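Local coordinates for protein Cyp101j2 (Sphingobium yanoikuyae, PDB 5KYO) that probably hydroxylates the monoterpene 1,8-cineole as a heme-containing cytochrome P450 monooxygenase, at residues 43-49 / 74-80; 57-63 / 412-416; 85-89 / 346-350; 309-314 / 358-364. All coordinates share one frame; numbering follows the deposited sequence.

Contact 1: 43-49 / 74-80; sequences RVFDFDI and LMWTPHN
Arg43 and Phe45 pair their backbones with Trp76. Trp76 N donates to Arg43 O at 2.7 Å, and Phe45 N donates to Trp76 O at 3.0 Å. The side chain of Arg43 is held mainly by Glu330 O, which its NH2 meets. Its NH1 adds weak bonds to Leu74 O, at 3.3 Å, and to a water. Phe45 lays one ring face over Met75 CB, a CH-pi contact with CB 3.7 Å from the ring centroid. Phe47 CB sits over the opposite face of the same ring. The pairing is a single beta bridge of parallel type, centred on Val44 and Trp76. It adds the incoming N-terminal segment to strand 74-77, an outermost strand of the mixed sheet of the P450 fold. Thr77 OG1, anti to the backbone N (chi1 174°), points at Phe47 O and donates to it at 2.7 Å, in the carbonyl plane and on a lone pair. The same OG1 accepts from His79 N, which makes an ST turn. A water also donates to Phe47 O, and it accepts from Ile49 N and Asn80 ND2. Asn80 ND2 meets Asp48 OD1 at 2.9 Å from above the carboxylate plane; Tyr50 N is a second donor to OD1. Another water donates to both Asp48 OD2 and Asn80 OD1. His79 NE2 makes a weak, bent bond to Asp46 OD1, with ring and carboxylate planes 15° apart.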
# COMPACT_ATOMS: atom_id res chain seq x y z
N ARG A 43 -23.52 5.00 17.39
CA ARG A 43 -22.26 4.93 16.64
C ARG A 43 -22.32 3.97 15.46
O ARG A 43 -21.29 3.65 14.86
CB ARG A 43 -21.12 4.55 17.58
CG ARG A 43 -21.00 5.49 18.77
CD ARG A 43 -19.56 5.79 19.11
NE ARG A 43 -19.43 6.59 20.32
CZ ARG A 43 -18.28 7.06 20.78
NH1 ARG A 43 -17.16 6.82 20.11
NH2 ARG A 43 -18.25 7.78 21.89
N VAL A 44 -23.52 3.51 15.12
CA VAL A 44 -23.72 2.59 14.00
C VAL A 44 -23.76 3.32 12.64
O VAL A 44 -24.43 4.36 12.51
CB VAL A 44 -25.02 1.80 14.20
CG1 VAL A 44 -25.32 0.92 12.99
CG2 VAL A 44 -24.91 0.96 15.45
N PHE A 45 -23.06 2.78 11.64
CA PHE A 45 -23.01 3.36 10.29
C PHE A 45 -22.72 2.28 9.24
O PHE A 45 -22.23 1.20 9.58
CB PHE A 45 -22.01 4.54 10.27
CG PHE A 45 -20.56 4.15 10.08
CD1 PHE A 45 -19.77 4.77 9.12
CD2 PHE A 45 -20.00 3.14 10.85
CE1 PHE A 45 -18.46 4.43 8.97
CE2 PHE A 45 -18.70 2.81 10.70
CZ PHE A 45 -17.91 3.44 9.75
N ASP A 46 -23.10 2.55 8.00
CA ASP A 46 -23.17 1.53 6.94
C ASP A 46 -21.91 1.53 6.09
O ASP A 46 -21.89 2.08 4.98
CB ASP A 46 -24.43 1.76 6.09
CG ASP A 46 -24.63 0.69 5.01
OD1 ASP A 46 -23.89 -0.32 5.01
OD2 ASP A 46 -25.55 0.85 4.17
N PHE A 47 -20.87 0.88 6.60
CA PHE A 47 -19.55 0.99 5.99
C PHE A 47 -19.02 -0.38 5.56
O PHE A 47 -18.92 -1.30 6.37
CB PHE A 47 -18.60 1.64 6.97
CG PHE A 47 -17.24 1.94 6.39
CD1 PHE A 47 -17.03 3.05 5.57
CD2 PHE A 47 -16.18 1.08 6.65
CE1 PHE A 47 -15.79 3.29 5.03
CE2 PHE A 47 -14.93 1.32 6.12
CZ PHE A 47 -14.73 2.42 5.31
N ASP A 48 -18.74 -0.52 4.26
CA ASP A 48 -18.10 -1.74 3.74
C ASP A 48 -16.78 -1.31 3.06
O ASP A 48 -16.79 -0.58 2.07
CB ASP A 48 -19.02 -2.48 2.74
CG ASP A 48 -18.58 -3.92 2.49
OD1 ASP A 48 -17.45 -4.26 2.86
OD2 ASP A 48 -19.37 -4.71 1.92
N ILE A 49 -15.66 -1.73 3.64
CA ILE A 49 -14.34 -1.31 3.14
C ILE A 49 -14.07 -1.96 1.79
O ILE A 49 -13.14 -1.57 1.09
CB ILE A 49 -13.23 -1.67 4.15
CG1 ILE A 49 -11.87 -1.05 3.77
CG2 ILE A 49 -13.11 -3.15 4.26
CD1 ILE A 49 -11.91 0.46 3.46
N LEU A 74 -15.24 7.85 16.33
CA LEU A 74 -15.15 6.39 16.29
C LEU A 74 -16.53 5.81 16.07
O LEU A 74 -17.38 5.88 16.95
CB LEU A 74 -14.54 5.84 17.58
CG LEU A 74 -14.15 4.36 17.58
CD1 LEU A 74 -12.82 4.15 16.86
CD2 LEU A 74 -14.07 3.77 18.99
N MET A 75 -16.75 5.24 14.89
CA MET A 75 -18.03 4.61 14.57
C MET A 75 -17.87 3.09 14.48
O MET A 75 -16.75 2.57 14.55
CB MET A 75 -18.61 5.16 13.26
CG MET A 75 -18.90 6.66 13.28
SD MET A 75 -20.30 7.08 14.36
CE MET A 75 -21.65 6.55 13.32
N TRP A 76 -18.99 2.39 14.30
CA TRP A 76 -19.00 0.93 14.26
C TRP A 76 -19.92 0.46 13.14
O TRP A 76 -21.02 0.99 12.96
CB TRP A 76 -19.47 0.36 15.61
CG TRP A 76 -19.44 -1.14 15.71
CD1 TRP A 76 -18.43 -1.90 16.23
CD2 TRP A 76 -20.46 -2.05 15.31
NE1 TRP A 76 -18.76 -3.23 16.16
CE2 TRP A 76 -20.00 -3.35 15.60
CE3 TRP A 76 -21.72 -1.90 14.72
CZ2 TRP A 76 -20.76 -4.49 15.32
CZ3 TRP A 76 -22.47 -3.03 14.44
CH2 TRP A 76 -21.99 -4.31 14.75
N THR A 77 -19.45 -0.52 12.37
CA THR A 77 -20.19 -1.03 11.21
C THR A 77 -20.45 -2.52 11.38
O THR A 77 -19.58 -3.26 11.83
CB THR A 77 -19.41 -0.78 9.88
OG1 THR A 77 -20.07 -1.41 8.77
CG2 THR A 77 -17.98 -1.32 9.98
N PRO A 78 -21.67 -2.96 11.03
CA PRO A 78 -22.01 -4.39 11.11
C PRO A 78 -21.33 -5.24 10.04
O PRO A 78 -21.34 -6.47 10.15
CB PRO A 78 -23.53 -4.40 10.91
CG PRO A 78 -23.80 -3.18 10.08
CD PRO A 78 -22.82 -2.15 10.60
N HIS A 79 -20.78 -4.61 9.01
CA HIS A 79 -20.17 -5.34 7.89
C HIS A 79 -18.83 -5.97 8.29
O HIS A 79 -18.17 -5.48 9.20
CB HIS A 79 -19.98 -4.41 6.69
CG HIS A 79 -21.26 -3.97 6.06
ND1 HIS A 79 -21.75 -4.54 4.90
CD2 HIS A 79 -22.17 -3.04 6.43
CE1 HIS A 79 -22.90 -3.96 4.58
NE2 HIS A 79 -23.17 -3.05 5.49
N ASN A 80 -18.46 -7.05 7.61
CA ASN A 80 -17.13 -7.66 7.77
C ASN A 80 -16.82 -8.03 9.23
O ASN A 80 -15.88 -7.53 9.81
CB ASN A 80 -16.06 -6.70 7.22
CG ASN A 80 -16.23 -6.45 5.73
OD1 ASN A 80 -16.46 -7.38 4.95
ND2 ASN A 80 -16.16 -5.18 5.32
O HOH W 1 -15.47 8.94 19.42
O HOH W 2 -16.38 -2.43 6.54
O HOH W 3 -18.14 -7.01 2.37

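Contact 2: 57-63 / 412-416; sequences LDFHQSW and RYSNG
Phe59 and Tyr413 carry the apolar part of this contact. Phe59 CB lies over one face of the Tyr413 ring, a CH-pi contact with CB 3.9 Å from the ring centroid. Phe59 N stands above that same face, closer to the ring centre than CB. The Phe59 ring leaves its helix with CG anti to the backbone N (chi1 -180°). This brings its edge to Ser414 O and Tyr413 CB, and CE2 comes within 3.3 Å of Ser414 O. One face of the Phe59 ring packs on Trp63 CD1, one turn further along the helix. Outside the two segments, Phe281 meets Phe59 edge-to-face.

Helix 59-69 corresponds to helix A of the P450 fold. Strand 413-414 forms a two-stranded antiparallel sheet with 420-421, so the contact sets the start of this helix against a hairpin near the C terminus. Asp58 is the N-cap of the helix and forms a capping box with Gln61. Gln61 N donates to Asp58 OD2 at 2.9 Å, and Asp58 N donates back to Gln61 OE1.

One direct hydrogen bond crosses the contact. Trp63 NE1 donates to Asn415 OD1 at 2.9 Å, with the indole and amide planes 63° apart. The other end of that amide is also held, since Asn415 ND2 donates to Arg51 O.

Two waters add bridges. One joins Asp58 OD1 and Tyr413 OH. The other accepts from Asn415 ND2 at 3.0 Å and is hydrogen-bonded to Ser62 OG.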
# COMPACT_ATOMS: atom_id res chain seq x y z
N LEU A 57 -18.50 9.71 -7.53
CA LEU A 57 -17.75 10.60 -6.65
C LEU A 57 -16.25 10.33 -6.83
O LEU A 57 -15.88 9.30 -7.38
CB LEU A 57 -18.14 10.38 -5.18
CG LEU A 57 -19.62 10.56 -4.86
CD1 LEU A 57 -19.94 10.20 -3.41
CD2 LEU A 57 -20.01 11.99 -5.15
N ASP A 58 -15.42 11.27 -6.40
CA ASP A 58 -13.99 11.02 -6.30
C ASP A 58 -13.73 10.15 -5.08
O ASP A 58 -14.38 10.31 -4.06
CB ASP A 58 -13.22 12.34 -6.21
CG ASP A 58 -11.82 12.16 -5.67
OD1 ASP A 58 -10.93 11.76 -6.45
OD2 ASP A 58 -11.60 12.41 -4.47
N PHE A 59 -12.78 9.22 -5.19
CA PHE A 59 -12.41 8.32 -4.09
C PHE A 59 -12.22 9.05 -2.76
O PHE A 59 -12.86 8.72 -1.76
CB PHE A 59 -11.12 7.56 -4.43
CG PHE A 59 -10.66 6.60 -3.37
CD1 PHE A 59 -9.87 7.03 -2.31
CD2 PHE A 59 -10.95 5.25 -3.46
CE1 PHE A 59 -9.43 6.16 -1.35
CE2 PHE A 59 -10.50 4.37 -2.50
CZ PHE A 59 -9.75 4.82 -1.44
N HIS A 60 -11.34 10.04 -2.74
CA HIS A 60 -11.02 10.67 -1.47
C HIS A 60 -12.16 11.59 -0.98
O HIS A 60 -12.39 11.72 0.23
CB HIS A 60 -9.68 11.40 -1.59
CG HIS A 60 -8.53 10.46 -1.73
ND1 HIS A 60 -8.17 9.88 -2.93
CD2 HIS A 60 -7.71 9.90 -0.80
CE1 HIS A 60 -7.16 9.05 -2.75
NE2 HIS A 60 -6.86 9.05 -1.46
N GLN A 61 -12.88 12.17 -1.93
CA GLN A 61 -14.04 13.00 -1.62
C GLN A 61 -15.11 12.16 -0.91
O GLN A 61 -15.61 12.56 0.13
CB GLN A 61 -14.61 13.63 -2.90
CG GLN A 61 -16.01 14.19 -2.77
CD GLN A 61 -16.70 14.36 -4.13
OE1 GLN A 61 -16.56 13.51 -5.01
NE2 GLN A 61 -17.44 15.45 -4.29
N SER A 62 -15.42 11.01 -1.48
CA SER A 62 -16.31 10.01 -0.88
C SER A 62 -16.01 9.76 0.60
O SER A 62 -16.91 9.78 1.46
CB SER A 62 -16.21 8.70 -1.67
OG SER A 62 -17.10 7.72 -1.17
N TRP A 63 -14.73 9.52 0.88
CA TRP A 63 -14.26 9.27 2.24
C TRP A 63 -14.49 10.49 3.12
O TRP A 63 -14.89 10.36 4.27
CB TRP A 63 -12.77 8.91 2.25
CG TRP A 63 -12.47 7.46 2.00
CD1 TRP A 63 -12.44 6.82 0.79
CD2 TRP A 63 -12.13 6.47 2.98
NE1 TRP A 63 -12.12 5.50 0.96
CE2 TRP A 63 -11.93 5.26 2.30
CE3 TRP A 63 -12.00 6.50 4.36
CZ2 TRP A 63 -11.59 4.08 2.96
CZ3 TRP A 63 -11.67 5.32 5.02
CH2 TRP A 63 -11.47 4.13 4.32
N ARG A 412 -13.57 5.92 -12.21
CA ARG A 412 -14.35 5.13 -11.26
C ARG A 412 -13.36 4.47 -10.29
O ARG A 412 -12.21 4.24 -10.65
CB ARG A 412 -15.21 4.08 -11.96
CG ARG A 412 -15.67 4.45 -13.37
N TYR A 413 -13.80 4.17 -9.07
CA TYR A 413 -12.86 3.70 -8.05
C TYR A 413 -13.35 2.51 -7.24
O TYR A 413 -14.56 2.33 -7.04
CB TYR A 413 -12.53 4.81 -7.07
CG TYR A 413 -12.22 6.15 -7.69
CD1 TYR A 413 -13.24 7.02 -8.07
CD2 TYR A 413 -10.90 6.56 -7.87
CE1 TYR A 413 -12.96 8.24 -8.62
CE2 TYR A 413 -10.61 7.80 -8.42
CZ TYR A 413 -11.65 8.63 -8.79
OH TYR A 413 -11.41 9.87 -9.35
N SER A 414 -12.40 1.73 -6.73
CA SER A 414 -12.71 0.67 -5.76
C SER A 414 -12.12 0.96 -4.40
O SER A 414 -11.07 1.62 -4.28
CB SER A 414 -12.18 -0.69 -6.23
OG SER A 414 -12.83 -1.11 -7.42
N ASN A 415 -12.79 0.46 -3.36
CA ASN A 415 -12.24 0.42 -2.02
C ASN A 415 -11.74 -0.98 -1.70
O ASN A 415 -12.16 -1.95 -2.31
CB ASN A 415 -13.27 0.79 -0.95
CG ASN A 415 -13.58 2.29 -0.92
OD1 ASN A 415 -12.76 3.10 -0.49
ND2 ASN A 415 -14.80 2.64 -1.31
N GLY A 416 -10.88 -1.07 -0.71
CA GLY A 416 -10.42 -2.35 -0.21
C GLY A 416 -9.28 -2.02 0.71
O GLY A 416 -9.11 -0.86 1.11
O HOH W 4 -8.73 10.82 -8.42
O HOH W 5 -16.23 5.22 -0.63

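Contact 3: 85-89 / 346-350; sequences VALRS and VVAMD
Ser89 and Asp350 join two helix ends of the P450 fold. Ser89 opens helix 89-97, which follows strand 83-86 and corresponds to helix B. Asp350 lies just beyond helix 344-348, the short K' helix.

The polar part rests on one hydrogen bond. Ser89 N donates to Asp350 OD2 at 2.9 Å, nearly straight at 161°, and uses the anti lone pair of the carboxylate. Asp350 OD1 accepts from Ala352 N, so both oxygens are engaged. If Asp350 were an alanine, Ser89 N at the first turn of helix 89-97 and Ala352 N would both be likely to lose their acceptor. A water bridges Ser89 OG and Val347 O.

Arg88 takes no salt bridge here. Its CD passes 3.7 Å from Asp350 OD2, but the guanidinium turns off, with its plane 87° from the carboxylate. Its NH1 bonds back to Leu87 O.

Van der Waals contacts fill the rest. Val347 CG1 lies 3.6 Å from Ser89 OG. Leu87 CD2 reaches Val346 CG1 more loosely, at 4.3 Å. Val346 CG2 sits between its own backbone N and carbonyl carbon. From there it rests 3.5 Å from Ala86 O, covering a buried carbonyl oxygen that has no hydrogen-bond partner in the model.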
# COMPACT_ATOMS: atom_id res chain seq x y z
N VAL A 85 -14.34 1.94 13.37
CA VAL A 85 -13.57 2.69 12.38
C VAL A 85 -13.18 4.06 12.92
O VAL A 85 -14.04 4.86 13.31
CB VAL A 85 -14.35 2.87 11.05
CG1 VAL A 85 -13.44 3.50 9.99
CG2 VAL A 85 -14.91 1.55 10.55
N ALA A 86 -11.87 4.33 12.95
CA ALA A 86 -11.38 5.65 13.33
C ALA A 86 -11.54 6.61 12.15
O ALA A 86 -11.00 6.37 11.06
CB ALA A 86 -9.95 5.59 13.77
N LEU A 87 -12.30 7.68 12.37
CA LEU A 87 -12.68 8.60 11.30
C LEU A 87 -12.11 10.01 11.44
O LEU A 87 -12.52 10.93 10.71
CB LEU A 87 -14.21 8.67 11.21
CG LEU A 87 -14.84 7.37 10.71
CD1 LEU A 87 -16.34 7.45 10.69
CD2 LEU A 87 -14.32 7.03 9.31
N ARG A 88 -11.18 10.19 12.36
CA ARG A 88 -10.44 11.45 12.47
C ARG A 88 -8.94 11.19 12.43
O ARG A 88 -8.49 10.08 12.73
CB ARG A 88 -10.82 12.20 13.75
CG ARG A 88 -12.28 12.60 13.85
CD ARG A 88 -12.65 13.69 12.86
NE ARG A 88 -14.05 14.09 13.00
CZ ARG A 88 -15.08 13.46 12.43
NH1 ARG A 88 -14.87 12.41 11.65
NH2 ARG A 88 -16.31 13.90 12.62
N SER A 89 -8.17 12.22 12.08
CA SER A 89 -6.73 12.05 11.85
C SER A 89 -5.97 11.59 13.10
O SER A 89 -5.33 10.53 13.10
CB SER A 89 -6.11 13.35 11.33
OG SER A 89 -4.70 13.26 11.29
N VAL A 346 -8.04 8.68 6.24
CA VAL A 346 -8.71 9.68 7.07
C VAL A 346 -7.72 10.65 7.71
O VAL A 346 -8.12 11.67 8.26
CB VAL A 346 -9.60 9.03 8.15
CG1 VAL A 346 -10.50 8.00 7.51
CG2 VAL A 346 -8.76 8.38 9.22
N VAL A 347 -6.43 10.34 7.59
CA VAL A 347 -5.40 11.20 8.16
C VAL A 347 -5.17 12.46 7.31
O VAL A 347 -5.49 13.57 7.75
CB VAL A 347 -4.06 10.42 8.33
CG1 VAL A 347 -2.94 11.36 8.73
CG2 VAL A 347 -4.23 9.32 9.36
N ALA A 348 -4.66 12.31 6.10
CA ALA A 348 -4.36 13.47 5.26
C ALA A 348 -5.61 14.16 4.74
O ALA A 348 -5.55 15.32 4.33
CB ALA A 348 -3.45 13.08 4.08
N MET A 349 -6.75 13.48 4.75
CA MET A 349 -7.98 14.09 4.24
C MET A 349 -8.77 14.85 5.29
O MET A 349 -9.78 15.49 4.97
CB MET A 349 -8.88 13.04 3.59
CG MET A 349 -8.27 12.40 2.36
SD MET A 349 -8.07 13.58 1.01
CE MET A 349 -6.31 13.83 1.02
N ASP A 350 -8.32 14.77 6.54
CA ASP A 350 -8.98 15.49 7.64
C ASP A 350 -8.70 17.00 7.54
O ASP A 350 -7.57 17.44 7.75
CB ASP A 350 -8.51 14.95 8.99
CG ASP A 350 -9.40 15.39 10.16
OD1 ASP A 350 -10.03 16.46 10.07
OD2 ASP A 350 -9.45 14.67 11.18
O HOH W 6 -3.08 14.98 9.49

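Contact 4: 309-314 / 358-364; sequences EFFRRF and LEFRLGR
The ERR triad of the cytochromes P450 is formed here by Glu309, Arg312 and Arg364. Arg312 grips Glu309 side-on: NE donates to OE1 at 2.8 Å and NH2 to OE2 at 2.9 Å. Both reach the carboxylate from above its plane. Arg364 NE takes the syn lone pair of Glu309 OE2 at 2.8 Å. Arg361 N is a third donor to this oxygen, almost straight at 178°. Arg367 adds a salt bridge to OE1.

Glu309 and Arg312 are the ExxR motif of helix 303-313, the K helix, and the triad ties this helix to loop 358-364. Arg364 NH2 lies over a face of the Arg312 guanidinium, 3.4 Å from Arg312 NH2, and the shared carboxylate probably offsets the like charges. With a glutamine at Glu309, Arg312 and Arg364 would probably face each other without the negative charge that joins them.

CG of Glu309 is anti to the backbone N (chi1 178°) and the chain bends at chi2 (72°). This sets CG over the Phe360 ring, 3.4 Å from its centroid, and the carboxylate toward the arginines. Phe360 points an edge at the face of Phe310. Separately, Arg313 NE donates to Leu358 O at 2.8 Å, from above the carbonyl plane.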
# COMPACT_ATOMS: atom_id res chain seq x y z
N GLU A 309 3.69 15.56 -3.15
CA GLU A 309 2.25 15.92 -3.10
C GLU A 309 1.35 14.76 -3.56
O GLU A 309 0.23 14.62 -3.07
CB GLU A 309 1.99 17.18 -3.93
CG GLU A 309 0.52 17.64 -4.00
CD GLU A 309 0.02 18.24 -2.70
OE1 GLU A 309 0.68 18.08 -1.66
OE2 GLU A 309 -1.03 18.92 -2.73
N PHE A 310 1.82 13.95 -4.50
CA PHE A 310 1.10 12.72 -4.87
C PHE A 310 1.01 11.78 -3.65
O PHE A 310 -0.02 11.16 -3.43
CB PHE A 310 1.78 11.98 -6.05
CG PHE A 310 1.47 12.59 -7.42
CD1 PHE A 310 0.18 12.57 -7.93
CD2 PHE A 310 2.49 13.13 -8.18
CE1 PHE A 310 -0.09 13.14 -9.19
CE2 PHE A 310 2.23 13.69 -9.44
CZ PHE A 310 0.93 13.70 -9.93
N PHE A 311 2.07 11.66 -2.85
CA PHE A 311 1.95 10.73 -1.73
C PHE A 311 1.05 11.30 -0.63
O PHE A 311 0.30 10.56 -0.00
CB PHE A 311 3.32 10.33 -1.17
CG PHE A 311 3.99 9.26 -1.99
CD1 PHE A 311 3.44 8.00 -2.08
CD2 PHE A 311 5.14 9.53 -2.71
CE1 PHE A 311 4.03 7.01 -2.85
CE2 PHE A 311 5.73 8.55 -3.50
CZ PHE A 311 5.19 7.29 -3.56
N ARG A 312 1.07 12.63 -0.45
CA ARG A 312 0.12 13.25 0.49
C ARG A 312 -1.32 13.16 0.01
O ARG A 312 -2.23 12.86 0.79
CB ARG A 312 0.46 14.73 0.73
CG ARG A 312 -0.51 15.38 1.73
CD ARG A 312 -0.66 16.88 1.52
NE ARG A 312 -1.26 17.21 0.23
CZ ARG A 312 -2.57 17.19 -0.02
NH1 ARG A 312 -3.40 16.82 0.94
NH2 ARG A 312 -3.04 17.51 -1.21
N ARG A 313 -1.55 13.42 -1.27
CA ARG A 313 -2.91 13.60 -1.80
C ARG A 313 -3.67 12.28 -1.97
O ARG A 313 -4.90 12.26 -1.82
CB ARG A 313 -2.83 14.34 -3.15
CG ARG A 313 -4.14 14.46 -3.96
CD ARG A 313 -5.32 15.12 -3.21
NE ARG A 313 -6.47 15.18 -4.10
CZ ARG A 313 -7.28 14.14 -4.31
NH1 ARG A 313 -7.09 13.01 -3.66
NH2 ARG A 313 -8.28 14.25 -5.16
N PHE A 314 -2.96 11.19 -2.22
CA PHE A 314 -3.61 9.92 -2.55
C PHE A 314 -3.28 8.74 -1.62
O PHE A 314 -2.73 7.75 -2.06
CB PHE A 314 -3.26 9.53 -3.99
CG PHE A 314 -3.74 10.52 -5.00
CD1 PHE A 314 -5.10 10.64 -5.27
CD2 PHE A 314 -2.85 11.36 -5.65
CE1 PHE A 314 -5.57 11.56 -6.20
CE2 PHE A 314 -3.32 12.30 -6.59
CZ PHE A 314 -4.68 12.40 -6.85
N LEU A 358 -7.91 18.09 -0.64
CA LEU A 358 -8.23 17.53 -1.94
C LEU A 358 -7.52 18.28 -3.05
O LEU A 358 -7.46 17.81 -4.19
CB LEU A 358 -9.74 17.57 -2.20
CG LEU A 358 -10.59 16.49 -1.54
CD1 LEU A 358 -12.03 16.60 -2.03
CD2 LEU A 358 -10.04 15.09 -1.80
N GLU A 359 -7.00 19.46 -2.74
CA GLU A 359 -6.33 20.23 -3.78
C GLU A 359 -4.91 19.72 -3.98
O GLU A 359 -4.18 19.49 -3.02
CB GLU A 359 -6.32 21.72 -3.43
CG GLU A 359 -5.63 22.56 -4.47
CD GLU A 359 -5.90 24.04 -4.30
OE1 GLU A 359 -5.89 24.53 -3.15
OE2 GLU A 359 -6.13 24.71 -5.33
N PHE A 360 -4.53 19.54 -5.24
CA PHE A 360 -3.15 19.19 -5.55
C PHE A 360 -2.37 20.48 -5.74
O PHE A 360 -2.60 21.23 -6.69
CB PHE A 360 -3.07 18.29 -6.80
CG PHE A 360 -1.71 17.66 -7.00
CD1 PHE A 360 -0.65 18.41 -7.48
CD2 PHE A 360 -1.50 16.32 -6.69
CE1 PHE A 360 0.60 17.86 -7.67
CE2 PHE A 360 -0.22 15.74 -6.88
CZ PHE A 360 0.82 16.52 -7.37
N ARG A 361 -1.46 20.75 -4.81
CA ARG A 361 -0.64 21.96 -4.85
C ARG A 361 0.85 21.66 -4.79
O ARG A 361 1.32 20.97 -3.89
CB ARG A 361 -1.02 22.88 -3.68
CG ARG A 361 -2.28 23.70 -3.95
CD ARG A 361 -2.69 24.50 -2.72
NE ARG A 361 -1.54 25.00 -1.97
CZ ARG A 361 -1.57 25.29 -0.67
NH1 ARG A 361 -2.70 25.13 0.02
NH2 ARG A 361 -0.48 25.73 -0.05
N LEU A 362 1.60 22.19 -5.75
CA LEU A 362 3.06 22.19 -5.67
C LEU A 362 3.58 23.18 -4.63
O LEU A 362 4.71 23.07 -4.15
CB LEU A 362 3.67 22.50 -7.03
CG LEU A 362 3.27 21.56 -8.17
CD1 LEU A 362 4.11 21.83 -9.41
CD2 LEU A 362 3.44 20.12 -7.70
N GLY A 363 2.78 24.17 -4.27
CA GLY A 363 3.27 25.19 -3.35
C GLY A 363 3.45 24.80 -1.88
O GLY A 363 3.99 25.58 -1.10
N ARG A 364 3.04 23.59 -1.51
CA ARG A 364 2.76 23.28 -0.11
C ARG A 364 3.93 23.40 0.87
O ARG A 364 4.98 22.78 0.69
CB ARG A 364 2.17 21.88 0.02
CG ARG A 364 0.76 21.81 -0.48
CD ARG A 364 -0.00 20.68 0.17
NE ARG A 364 -1.31 20.51 -0.45
CZ ARG A 364 -2.45 20.99 0.04
NH1 ARG A 364 -2.45 21.68 1.17
NH2 ARG A 364 -3.59 20.76 -0.60

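From the N terminus, contact 1 closes a short loop that holds helix 59-69 and puts 43-49 against strand 74-77. Contact 2 starts inside that loop and ends near the C terminus, so the two cross. They also touch, through Ile49 against Trp63 and Asn415. Contacts 3 and 4 both lie within the long span of contact 2 and come after contact 1 in the chain. They cross each other, because 309-314 falls between 85-89 and 346-350. Contact 3 starts on strand 83-86, the sheet neighbour of strand 74-77. Contact 4 ties helix 303-313 to the loop before helix 382-399. His60 packs on Met349, Arg313 and Leu358, so helix 59-69 joins contacts 2, 3 and 4.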